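Local coordinates for protein TbpB (Actinobacillus pleuropneumoniae, PDB 3HOL) that probably binds host transferrin at the bacterial surface, as the lipoprotein component of the receptor through which the pathogen acquires iron, at residues F227-Q232 with A252-L257. Sequence-based numbering, arbitrary orientation.
Sequences FSADSQ and ANDKSL
Asn253 grips the backbone of 227-232 at two points. Its N-H gives a nearly straight hydrogen bond (168°) to Asp230 O, 2.9 Å away and in the carbonyl plane. Its side chain, with CG anti to the carbonyl carbon (chi1 -65°), brings OD1 to within 2.8 Å of Gln232 N, the donor tilted 15° from the amide plane. Asparagine suits the site: its short side chain puts an amide oxygen on Gln232 N while its backbone N-H bonds Asp230 O.

Packing is close beside this pair, where Ala229 CB lies 3.8 Å from Ala252 CB; a methyl suits each place because the backbones run so near. The same Ala229 CB sits 3.5 Å from Asp254 OD1, an oxygen occupied by its own loop: Ser256 N meets it from above the carboxylate plane, closing an Asx turn, and Ser256 OG on the syn side at 2.6 Å. Ser256 OG also accepts from a water that reaches Ala229 N only weakly. Leu257 CD1 lies 3.9 Å from Phe227 CD1, meeting the ring obliquely, beside Phe128 of paired strand 119-133 and Tyr196 of strand 193-203.

The exposed side is looser: Gln232 CG merely brushes Asn253 ND2 at 3.7 Å. Ala252-Lys255 forms a type I turn in the beta-hairpin loop between 245-251 and 257-265, closed by Ala252 N to Leu257 O and bonded to the start of strand 231-239 in the antiparallel barrel.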
loop_
_atom_site.group_PDB
_atom_site.type_symbol
_atom_site.label_atom_id
_atom_site.label_comp_id
_atom_site.label_asym_id
_atom_site.label_seq_id
_atom_site.Cartn_x
_atom_site.Cartn_y
_atom_site.Cartn_z
ATOM N N PHE A 227 29.274 8.770 6.193
ATOM C CA PHE A 227 27.876 9.000 6.644
ATOM C C PHE A 227 27.701 10.431 7.156
ATOM O O PHE A 227 27.130 10.645 8.238
ATOM C CB PHE A 227 27.537 8.003 7.783
ATOM C CG PHE A 227 28.026 6.584 7.500
ATOM C CD1 PHE A 227 27.365 5.792 6.582
ATOM C CD2 PHE A 227 29.169 6.073 8.146
ATOM C CE1 PHE A 227 27.807 4.497 6.279
ATOM C CE2 PHE A 227 29.629 4.783 7.849
ATOM C CZ PHE A 227 28.942 3.995 6.913
ATOM N N SER A 228 28.202 11.398 6.383
ATOM C CA SER A 228 28.268 12.779 6.898
ATOM C C SER A 228 27.065 13.590 6.443
ATOM O O SER A 228 26.794 14.656 7.001
ATOM C CB SER A 228 29.577 13.481 6.479
ATOM O OG SER A 228 29.631 13.689 5.055
ATOM N N ALA A 229 26.374 13.103 5.422
ATOM C CA ALA A 229 25.299 13.869 4.765
ATOM C C ALA A 229 23.944 13.529 5.351
ATOM O O ALA A 229 23.662 12.356 5.621
ATOM C CB ALA A 229 25.290 13.569 3.294
ATOM N N ASP A 230 23.107 14.538 5.558
ATOM C CA ASP A 230 21.722 14.287 5.953
ATOM C C ASP A 230 20.901 13.824 4.748
ATOM O O ASP A 230 21.337 13.944 3.581
ATOM C CB ASP A 230 21.068 15.580 6.483
ATOM C CG ASP A 230 21.694 16.092 7.788
ATOM O OD1 ASP A 230 22.180 15.322 8.611
ATOM O OD2 ASP A 230 21.704 17.311 7.995
ATOM N N SER A 231 19.705 13.307 5.029
ATOM C CA SER A 231 18.706 12.968 3.998
ATOM C C SER A 231 17.335 13.526 4.360
ATOM O O SER A 231 16.860 13.328 5.487
ATOM C CB SER A 231 18.511 11.448 3.900
ATOM O OG SER A 231 17.546 11.150 2.896
ATOM N N GLN A 232 16.686 14.153 3.381
ATOM C CA GLN A 232 15.282 14.539 3.517
ATOM C C GLN A 232 14.431 13.558 2.750
ATOM O O GLN A 232 13.265 13.851 2.454
ATOM C CB GLN A 232 15.048 15.956 2.923
ATOM C CG GLN A 232 15.807 17.099 3.575
ATOM C CD GLN A 232 15.853 17.079 5.116
ATOM O OE1 GLN A 232 16.949 17.099 5.709
ATOM N NE2 GLN A 232 14.670 17.056 5.770
ATOM N N ALA A 252 21.075 10.084 0.686
ATOM C CA ALA A 252 21.770 11.305 1.139
ATOM C C ALA A 252 21.412 12.477 0.189
ATOM O O ALA A 252 21.265 12.266 -1.037
ATOM C CB ALA A 252 23.298 11.059 1.161
ATOM N N ASN A 253 21.275 13.684 0.741
ATOM C CA ASN A 253 20.908 14.844 -0.050
ATOM C C ASN A 253 21.943 15.167 -1.155
ATOM O O ASN A 253 21.566 15.663 -2.186
ATOM C CB ASN A 253 20.624 16.060 0.829
ATOM C CG ASN A 253 19.430 15.863 1.716
ATOM O OD1 ASN A 253 18.506 15.064 1.433
ATOM N ND2 ASN A 253 19.436 16.590 2.823
ATOM N N ASP A 254 23.210 14.801 -0.962
ATOM C CA ASP A 254 24.231 14.939 -2.019
ATOM C C ASP A 254 24.425 13.637 -2.817
ATOM O O ASP A 254 25.422 13.499 -3.538
ATOM C CB ASP A 254 25.564 15.371 -1.406
ATOM C CG ASP A 254 26.196 14.278 -0.529
ATOM O OD1 ASP A 254 25.549 13.265 -0.225
ATOM O OD2 ASP A 254 27.352 14.429 -0.115
ATOM N N LYS A 255 23.482 12.696 -2.725
ATOM C CA LYS A 255 23.564 11.429 -3.495
ATOM C C LYS A 255 24.818 10.558 -3.228
ATOM O O LYS A 255 25.191 9.745 -4.064
ATOM C CB LYS A 255 23.396 11.659 -5.004
ATOM C CG LYS A 255 22.143 12.460 -5.402
ATOM C CD LYS A 255 22.084 12.616 -6.905
ATOM C CE LYS A 255 20.682 13.044 -7.345
ATOM N NZ LYS A 255 20.623 14.490 -7.563
ATOM N N SER A 256 25.414 10.698 -2.056
ATOM C CA SER A 256 26.636 9.949 -1.692
ATOM C C SER A 256 26.357 8.634 -0.928
ATOM O O SER A 256 27.287 7.902 -0.611
ATOM C CB SER A 256 27.522 10.812 -0.818
ATOM O OG SER A 256 26.849 11.080 0.400
ATOM N N LEU A 257 25.090 8.371 -0.614
ATOM C CA LEU A 257 24.721 7.185 0.170
ATOM C C LEU A 257 23.273 6.809 -0.067
ATOM O O LEU A 257 22.407 7.694 -0.212
ATOM C CB LEU A 257 25.011 7.413 1.655
ATOM C CG LEU A 257 25.211 6.042 2.293
ATOM C CD1 LEU A 257 26.648 5.769 2.768
ATOM C CD2 LEU A 257 24.142 5.815 3.329
HETATM O O HOH W 1 27.047 10.511 3.343
#